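Local coordinates for ScaE cell-surface anchored scaffoldin protein (Ruminococcus flavefaciens, PDB 2ZF9) that probably holds cellulosomes on the bacterial cell surface by binding the dockerin of a partner protein through this type III cohesin module, at residues A[28-33]-A[58-63]; A[158-163]-A[170-175]. One frame throughout, in Å; residues are numbered along the deposited sequence. Where two conformers were deposited one is given.

Interaction 1 (A[28-33]-A[58-63]); sequences SPVKPT and EGAADK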
ATOM      1  N   SER A  28       7.568  15.433  12.413  1.00 22.77           N
ATOM      2  CA  SER A  28       8.395  14.361  11.829  1.00 21.41           C
ATOM      3  C   SER A  28       9.328  14.899  10.758  1.00 18.57           C
ATOM      4  O   SER A  28       8.859  15.467   9.791  1.00 22.87           O
ATOM      5  CB  SER A  28       7.530  13.237  11.244  1.00 21.37           C
ATOM      6  OG  SER A  28       8.381  12.213  10.740  1.00 20.07           O
ATOM      7  N   PRO A  29      10.658  14.734  10.915  1.00 20.98           N
ATOM      8  CA  PRO A  29      11.533  15.206   9.833  1.00 21.89           C
ATOM      9  C   PRO A  29      11.241  14.475   8.502  1.00 23.45           C
ATOM     10  O   PRO A  29      11.277  15.093   7.434  1.00 20.55           O
ATOM     11  CB  PRO A  29      12.950  14.891  10.337  1.00 23.76           C
ATOM     12  CG  PRO A  29      12.819  14.680  11.789  1.00 30.60           C
ATOM     13  CD  PRO A  29      11.416  14.216  12.070  1.00 22.36           C
ATOM     14  N   VAL A  30      10.913  13.180   8.568  1.00 17.94           N
ATOM     15  CA  VAL A  30      10.627  12.412   7.342  1.00 18.88           C
ATOM     16  C   VAL A  30       9.112  12.157   7.314  1.00 17.91           C
ATOM     17  O   VAL A  30       8.533  11.683   8.308  1.00 19.53           O
ATOM     18  CB  VAL A  30      11.389  11.077   7.275  1.00 19.50           C
ATOM     19  CG1 VAL A  30      11.107  10.355   5.938  1.00 20.26           C
ATOM     20  CG2 VAL A  30      12.883  11.288   7.445  1.00 19.21           C
ATOM     21  N   LYS A  31       8.473  12.556   6.222  1.00 15.90           N
ATOM     22  CA  LYS A  31       7.011  12.434   6.107  1.00 17.62           C
ATOM     23  C   LYS A  31       6.690  11.660   4.831  1.00 17.59           C
ATOM     24  O   LYS A  31       6.476  12.268   3.753  1.00 17.75           O
ATOM     25  CB  LYS A  31       6.329  13.826   6.075  1.00 18.98           C
ATOM     26  CG  LYS A  31       6.314  14.566   7.454  1.00 18.11           C
ATOM     27  CD  LYS A  31       5.527  15.884   7.336  1.00 20.68           C
ATOM     28  CE  LYS A  31       5.402  16.577   8.703  1.00 21.57           C
ATOM     29  NZ  LYS A  31       6.742  17.122   9.105  1.00 21.49           N
ATOM     30  N   PRO A  32       6.710  10.317   4.923  1.00 17.18           N
ATOM     31  CA  PRO A  32       6.374   9.506   3.750  1.00 15.28           C
ATOM     32  C   PRO A  32       4.927   9.604   3.281  1.00 17.61           C
ATOM     33  O   PRO A  32       4.011   9.857   4.066  1.00 20.09           O
ATOM     34  CB  PRO A  32       6.688   8.070   4.196  1.00 14.51           C
ATOM     35  CG  PRO A  32       7.591   8.211   5.463  1.00 16.43           C
ATOM     36  CD  PRO A  32       7.066   9.503   6.102  1.00 14.50           C
ATOM     37  N   THR A  33       4.718   9.455   1.980  1.00 16.77           N
ATOM     38  CA  THR A  33       3.381   9.257   1.476  1.00 18.97           C
ATOM     39  C   THR A  33       3.368   7.904   0.825  1.00 18.73           C
ATOM     40  O   THR A  33       4.172   7.660  -0.078  1.00 19.63           O
ATOM     41  CB  THR A  33       2.987  10.309   0.414  1.00 20.48           C
ATOM     42  OG1 THR A  33       3.076  11.615   1.001  1.00 26.44           O
ATOM     43  CG2 THR A  33       1.564  10.083  -0.061  1.00 22.19           C
ATOM     44  N   GLU A  58       6.745   7.992  -1.615  1.00 20.79           N
ATOM     45  CA  GLU A  58       7.321   9.276  -1.973  1.00 24.27           C
ATOM     46  C   GLU A  58       7.778   9.914  -0.689  1.00 23.14           C
ATOM     47  O   GLU A  58       7.167   9.695   0.371  1.00 21.14           O
ATOM     48  CB  GLU A  58       6.246  10.150  -2.636  1.00 25.62           C
ATOM     49  CG  GLU A  58       6.819  11.260  -3.491  1.00 40.60           C
ATOM     50  CD  GLU A  58       5.737  12.207  -4.067  1.00 40.15           C
ATOM     51  OE1 GLU A  58       4.723  11.721  -4.652  1.00 48.34           O
ATOM     52  OE2 GLU A  58       5.935  13.438  -3.935  1.00 55.78           O
ATOM     53  N   GLY A  59       8.891  10.646  -0.739  1.00 22.16           N
ATOM     54  CA  GLY A  59       9.294  11.453   0.388  1.00 18.66           C
ATOM     55  C   GLY A  59      10.086  10.706   1.436  1.00 19.91           C
ATOM     56  O   GLY A  59      10.305  11.249   2.512  1.00 20.83           O
ATOM     57  N   ALA A  60      10.542   9.479   1.134  1.00 17.47           N
ATOM     58  CA  ALA A  60      11.252   8.680   2.143  1.00 17.79           C
ATOM     59  C   ALA A  60      12.590   8.094   1.660  1.00 19.19           C
ATOM     60  O   ALA A  60      13.148   7.242   2.349  1.00 17.76           O
ATOM     61  CB  ALA A  60      10.345   7.551   2.618  1.00 18.96           C
ATOM     62  N   ALA A  61      13.087   8.518   0.488  1.00 19.65           N
ATOM     63  CA  ALA A  61      14.279   7.889  -0.096  1.00 19.19           C
ATOM     64  C   ALA A  61      15.441   7.991   0.873  1.00 19.29           C
ATOM     65  O   ALA A  61      15.652   9.037   1.469  1.00 18.73           O
ATOM     66  CB  ALA A  61      14.634   8.539  -1.435  1.00 20.29           C
ATOM     67  N   ASP A  62      16.174   6.888   1.030  1.00 17.54           N
ATOM     68  CA  ASP A  62      17.318   6.762   1.936  1.00 17.93           C
ATOM     69  C   ASP A  62      16.997   6.918   3.409  1.00 17.85           C
ATOM     70  O   ASP A  62      17.898   7.077   4.225  1.00 19.69           O
ATOM     71  CB  ASP A  62      18.478   7.689   1.509  1.00 22.20           C
ATOM     72  CG  ASP A  62      18.850   7.492   0.048  1.00 30.44           C
ATOM     73  OD1 ASP A  62      18.948   6.322  -0.381  1.00 27.82           O
ATOM     74  OD2 ASP A  62      19.013   8.500  -0.667  1.00 35.58           O
ATOM     75  N   LYS A  63      15.715   6.826   3.768  1.00 17.76           N
ATOM     76  CA  LYS A  63      15.327   7.024   5.184  1.00 15.15           C
ATOM     77  C   LYS A  63      14.631   5.835   5.834  1.00 17.60           C
ATOM     78  O   LYS A  63      14.305   5.872   7.036  1.00 21.84           O
ATOM     79  CB  LYS A  63      14.354   8.210   5.293  1.00 16.43           C
ATOM     80  CG  LYS A  63      14.882   9.533   4.739  1.00 20.65           C
ATOM     81  CD  LYS A  63      16.141   9.962   5.454  1.00 21.90           C
ATOM     82  CE  LYS A  63      16.619  11.333   4.928  1.00 27.65           C
ATOM     83  NZ  LYS A  63      17.818  11.716   5.753  1.00 26.60           N
TER
HETATM   84  O   HOH W   1       9.949  13.484   3.796  1.00 22.40           O
HETATM   85  O   HOH W   2       5.787  12.443   1.181  1.00 32.25           O

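Interaction 2 (A[158-163]-A[170-175]); sequences LFTNVK and LMQAWT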
ATOM      1  N   LEU A 158       4.266  -1.662   9.776  1.00 15.46           N
ATOM      2  CA  LEU A 158       5.487  -0.923  10.067  1.00 14.05           C
ATOM      3  C   LEU A 158       5.900  -0.091   8.859  1.00 17.23           C
ATOM      4  O   LEU A 158       5.673  -0.481   7.715  1.00 15.48           O
ATOM      5  CB  LEU A 158       6.666  -1.868  10.366  1.00 17.47           C
ATOM      6  CG  LEU A 158       6.643  -2.773  11.596  1.00 20.38           C
ATOM      7  CD1 LEU A 158       7.892  -3.627  11.568  1.00 22.83           C
ATOM      8  CD2 LEU A 158       6.559  -1.958  12.906  1.00 20.24           C
ATOM      9  N   PHE A 159       6.508   1.062   9.130  1.00 15.36           N
ATOM     10  CA  PHE A 159       7.178   1.795   8.067  1.00 16.60           C
ATOM     11  C   PHE A 159       8.242   2.645   8.735  1.00 17.66           C
ATOM     12  O   PHE A 159       7.937   3.727   9.246  1.00 15.87           O
ATOM     13  CB  PHE A 159       6.233   2.685   7.252  1.00 16.54           C
ATOM     14  CG  PHE A 159       6.884   3.181   5.989  1.00 18.41           C
ATOM     15  CD1 PHE A 159       6.716   2.495   4.810  1.00 12.38           C
ATOM     16  CD2 PHE A 159       7.730   4.292   6.005  1.00 17.22           C
ATOM     17  CE1 PHE A 159       7.388   2.898   3.624  1.00 15.41           C
ATOM     18  CE2 PHE A 159       8.375   4.711   4.820  1.00 19.14           C
ATOM     19  CZ  PHE A 159       8.210   3.989   3.644  1.00 15.96           C
ATOM     20  N   THR A 160       9.475   2.152   8.764  1.00 17.22           N
ATOM     21  CA  THR A 160      10.443   2.682   9.734  1.00 17.93           C
ATOM     22  C   THR A 160      11.856   2.378   9.262  1.00 18.59           C
ATOM     23  O   THR A 160      12.029   1.844   8.165  1.00 16.32           O
ATOM     24  CB  THR A 160      10.173   2.140  11.200  1.00 17.22           C
ATOM     25  OG1 THR A 160      10.875   2.941  12.157  1.00 18.57           O
ATOM     26  CG2 THR A 160      10.501   0.632  11.370  1.00 20.29           C
ATOM     27  N   ASN A 161      12.852   2.780  10.060  1.00 17.85           N
ATOM     28  CA  ASN A 161      14.256   2.688   9.644  1.00 17.69           C
ATOM     29  C   ASN A 161      14.970   1.532  10.353  1.00 20.13           C
ATOM     30  O   ASN A 161      14.355   0.867  11.200  1.00 17.43           O
ATOM     31  CB  ASN A 161      14.974   4.051   9.819  1.00 18.54           C
ATOM     32  CG  ASN A 161      14.943   4.577  11.250  1.00 22.19           C
ATOM     33  OD1 ASN A 161      14.609   3.849  12.185  1.00 19.83           O
ATOM     34  ND2 ASN A 161      15.303   5.852  11.421  1.00 20.85           N
ATOM     35  N   VAL A 162      16.236   1.259  10.048  1.00 18.35           N
ATOM     36  CA  VAL A 162      16.833   0.060  10.646  0.50 21.75           C
ATOM     37  C   VAL A 162      16.970   0.160  12.173  1.00 24.34           C
ATOM     38  O   VAL A 162      16.772  -0.837  12.862  1.00 25.46           O
ATOM     39  CB  VAL A 162      18.155  -0.430   9.975  0.50 21.25           C
ATOM     40  CG1 VAL A 162      17.953  -0.674   8.487  0.50 20.52           C
ATOM     41  CG2 VAL A 162      19.292   0.531  10.202  0.50 21.60           C
ATOM     42  N   LYS A 163      17.253   1.348  12.709  1.00 23.06           N
ATOM     43  CA  LYS A 163      17.451   1.439  14.157  1.00 25.52           C
ATOM     44  C   LYS A 163      16.176   1.566  14.990  1.00 26.29           C
ATOM     45  O   LYS A 163      16.194   1.349  16.206  1.00 26.30           O
ATOM     46  CB  LYS A 163      18.376   2.585  14.483  1.00 28.94           C
ATOM     47  CG  LYS A 163      19.835   2.244  14.262  1.00 32.90           C
ATOM     48  CD  LYS A 163      20.674   3.487  14.438  1.00 37.67           C
ATOM     49  CE  LYS A 163      22.163   3.158  14.316  1.00 37.71           C
ATOM     50  NZ  LYS A 163      22.920   4.398  14.662  1.00 44.21           N
ATOM     51  N   LEU A 170       8.723   8.470  14.395  1.00 16.38           N
ATOM     52  CA  LEU A 170       7.976   9.630  13.934  1.00 17.19           C
ATOM     53  C   LEU A 170       7.525   9.439  12.492  1.00 14.90           C
ATOM     54  O   LEU A 170       6.411   9.804  12.145  1.00 15.50           O
ATOM     55  CB  LEU A 170       8.845  10.907  13.998  1.00 16.11           C
ATOM     56  CG  LEU A 170       8.942  11.575  15.377  1.00 25.34           C
ATOM     57  CD1 LEU A 170      10.041  12.667  15.388  1.00 26.63           C
ATOM     58  CD2 LEU A 170       7.597  12.180  15.830  1.00 20.00           C
HETATM   59  N   MSE A 171       8.426   8.945  11.631  1.00 14.58           N
HETATM   60  CA  MSE A 171       8.065   8.756  10.231  1.00 19.52           C
HETATM   61  C   MSE A 171       6.983   7.665  10.139  1.00 14.81           C
HETATM   62  O   MSE A 171       6.103   7.746   9.296  1.00 15.38           O
HETATM   63  CB  MSE A 171       9.309   8.412   9.386  1.00 17.56           C
HETATM   64  CG  MSE A 171       9.755   6.987   9.479  1.00 30.63           C
HETATM   65 SE   MSE A 171      11.183   6.528   8.140  1.00 38.14          SE
HETATM   66  CE  MSE A 171      10.803   7.423   6.793  1.00 10.94           C
ATOM     67  N   GLN A 172       7.058   6.640  10.994  1.00 13.58           N
ATOM     68  CA  GLN A 172       5.997   5.612  10.992  1.00 15.25           C
ATOM     69  C   GLN A 172       4.647   6.201  11.431  1.00 15.46           C
ATOM     70  O   GLN A 172       3.612   5.921  10.828  1.00 16.21           O
ATOM     71  CB  GLN A 172       6.348   4.473  11.948  1.00 17.15           C
ATOM     72  CG  GLN A 172       5.383   3.293  11.885  1.00 15.92           C
ATOM     73  CD  GLN A 172       6.001   2.078  12.535  1.00 15.16           C
ATOM     74  OE1 GLN A 172       6.850   1.422  11.948  1.00 15.79           O
ATOM     75  NE2 GLN A 172       5.612   1.812  13.768  1.00 17.32           N
ATOM     76  N   ALA A 173       4.655   6.965  12.524  1.00 16.97           N
ATOM     77  CA  ALA A 173       3.444   7.602  13.008  1.00 15.64           C
ATOM     78  C   ALA A 173       2.887   8.520  11.920  1.00 17.24           C
ATOM     79  O   ALA A 173       1.679   8.512  11.673  1.00 15.85           O
ATOM     80  CB  ALA A 173       3.728   8.393  14.298  1.00 16.62           C
ATOM     81  N   TRP A 174       3.757   9.299  11.262  1.00 14.14           N
ATOM     82  CA  TRP A 174       3.281  10.144  10.164  1.00 15.72           C
ATOM     83  C   TRP A 174       2.629   9.264   9.092  1.00 16.19           C
ATOM     84  O   TRP A 174       1.549   9.577   8.598  1.00 15.54           O
ATOM     85  CB  TRP A 174       4.404  11.016   9.520  1.00 13.65           C
ATOM     86  CG  TRP A 174       3.834  11.754   8.333  1.00 18.19           C
ATOM     87  CD1 TRP A 174       3.761  11.312   7.043  1.00 19.41           C
ATOM     88  CD2 TRP A 174       3.145  13.014   8.372  1.00 18.90           C
ATOM     89  NE1 TRP A 174       3.093  12.250   6.264  1.00 20.06           N
ATOM     90  CE2 TRP A 174       2.699  13.294   7.062  1.00 17.02           C
ATOM     91  CE3 TRP A 174       2.871  13.936   9.400  1.00 19.93           C
ATOM     92  CZ2 TRP A 174       1.979  14.457   6.743  1.00 22.62           C
ATOM     93  CZ3 TRP A 174       2.159  15.113   9.090  1.00 17.64           C
ATOM     94  CH2 TRP A 174       1.745  15.371   7.767  1.00 21.76           C
ATOM     95  N   THR A 175       3.304   8.196   8.705  1.00 15.79           N
ATOM     96  CA  THR A 175       2.843   7.402   7.569  1.00 15.48           C
ATOM     97  C   THR A 175       1.401   6.899   7.779  1.00 16.82           C
ATOM     98  O   THR A 175       0.549   7.048   6.916  1.00 15.27           O
ATOM     99  CB  THR A 175       3.750   6.197   7.400  1.00 12.61           C
ATOM    100  OG1 THR A 175       5.017   6.654   6.968  1.00 15.36           O
ATOM    101  CG2 THR A 175       3.214   5.219   6.325  1.00 17.21           C
TER

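Interaction 1 (A[28-33]-A[58-63])
Val30 meets the aliphatic part of Lys63 with both of its methyls. CG2 lies 3.8 Å from Lys63 CG, and CG1 comes 3.9 Å from Lys63 CB and also reaches Gly59 O and, less closely, Ala60 CA. With CG1 anti to the backbone N (chi1 -177°), the two branches spread over the lysine, whose chain crosses them obliquely. Lys63 bends at chi2 (-60°), and this kink carries NZ away from the valine, so a long residue can cover an apolar neighbour with its methylenes and still send its charge outward. Further along, the buried Pro32 sets the edge of its ring, CB and CG, against Ala60 CB at 4.0 Å, the small methyl of the alanine packing against this ring. The backbones pair only at Thr33 and Glu58, an antiparallel hydrogen-bonded pair at the open end of the hairpin formed by strands 33-41 and 50-58, part of the beta-sandwich expected of a cohesin. Thr33 N gives Glu58 O a nearly straight bond of 2.9 Å, and Glu58 N returns one of 3.0 Å to Thr33 O. Pro32, with no N-H to offer, adds a CA-H...O contact to the same Glu58 carbonyl. Two waters add to the join: one beside the pair donates to Lys31 O and Glu58 O and accepts from Thr33 OG1; the other accepts from Lys31 N and donates to Gly59 O, 2.6 Å away. Gly59 suits the bend because its phi is positive and a CB would press on Lys31 O; Asp123 receives the N-H groups of both Gly59 and Ala60. Lys31 turns from the other segment, its NZ bonded to the carbonyls of Ser28 and Ala26 and its charge set against the ring of Trp174.

Interaction 2 (A[158-163]-A[170-175])
Met171 O is gripped twice by Thr175, the residue whose side chain packs on Phe159: the backbone N at 2.9 Å and OG1 at 2.8 Å reach it from opposite faces of its plane. The threonine hydroxyl is thereby satisfied although the residue is buried, and OG1 lies obliquely near Phe159 CD2 while CG2 touches Phe159 CB. Across the contact, Phe159 N donates to Gln172 OE1 at 2.9 Å, meeting the amide oxygen from 33° outside its plane. Gln172 gets there with CG anti to the backbone N (chi1 -173°) and an extended chain, which also brings OE1 to Leu158 CD2 and Thr160 CB; NE2 bonds the hydroxyl of Tyr18. A leucine here would probably leave the N-H of buried Phe159 without this acceptor and cost the Tyr18 hydroxyl its bond to the amide. Met171, present as selenomethionine, sets CG 3.7 Å from Phe159 O; CE as modelled lies near the edge of the Phe159 ring, though its position is doubtful. Tyr64 stacks on that ring. A long, unbranched apolar side chain such as methionine can reach along an aromatic ring. Helix 166-178 thus packs on strand 158-160 after a short loop, forming the helical element that accompanies the beta-sandwich of this cohesin.

Interaction 1 closes before interaction 2 opens along the chain, yet their centres are only about 9 Å apart, on the same side of the module's centre, and the two touch. The loop of residues 28-33 is the bridge: Val30 and Pro32 lie against Met171 and Thr175 of helix 166-178, while Pro32 and Ala60 both touch Phe159 of strand 158-160. Strands 33-41 and 50-58, flanking interaction 1, pair with each other, and strand 158-160 pairs with strand 66-73, which follows residues 58-63. Four separate parts of the sequence therefore meet in one largely apolar cluster, so that helix 166-178 and strand 158-160 lie against the loops that lead into strand 33-41 and out of strand 50-58.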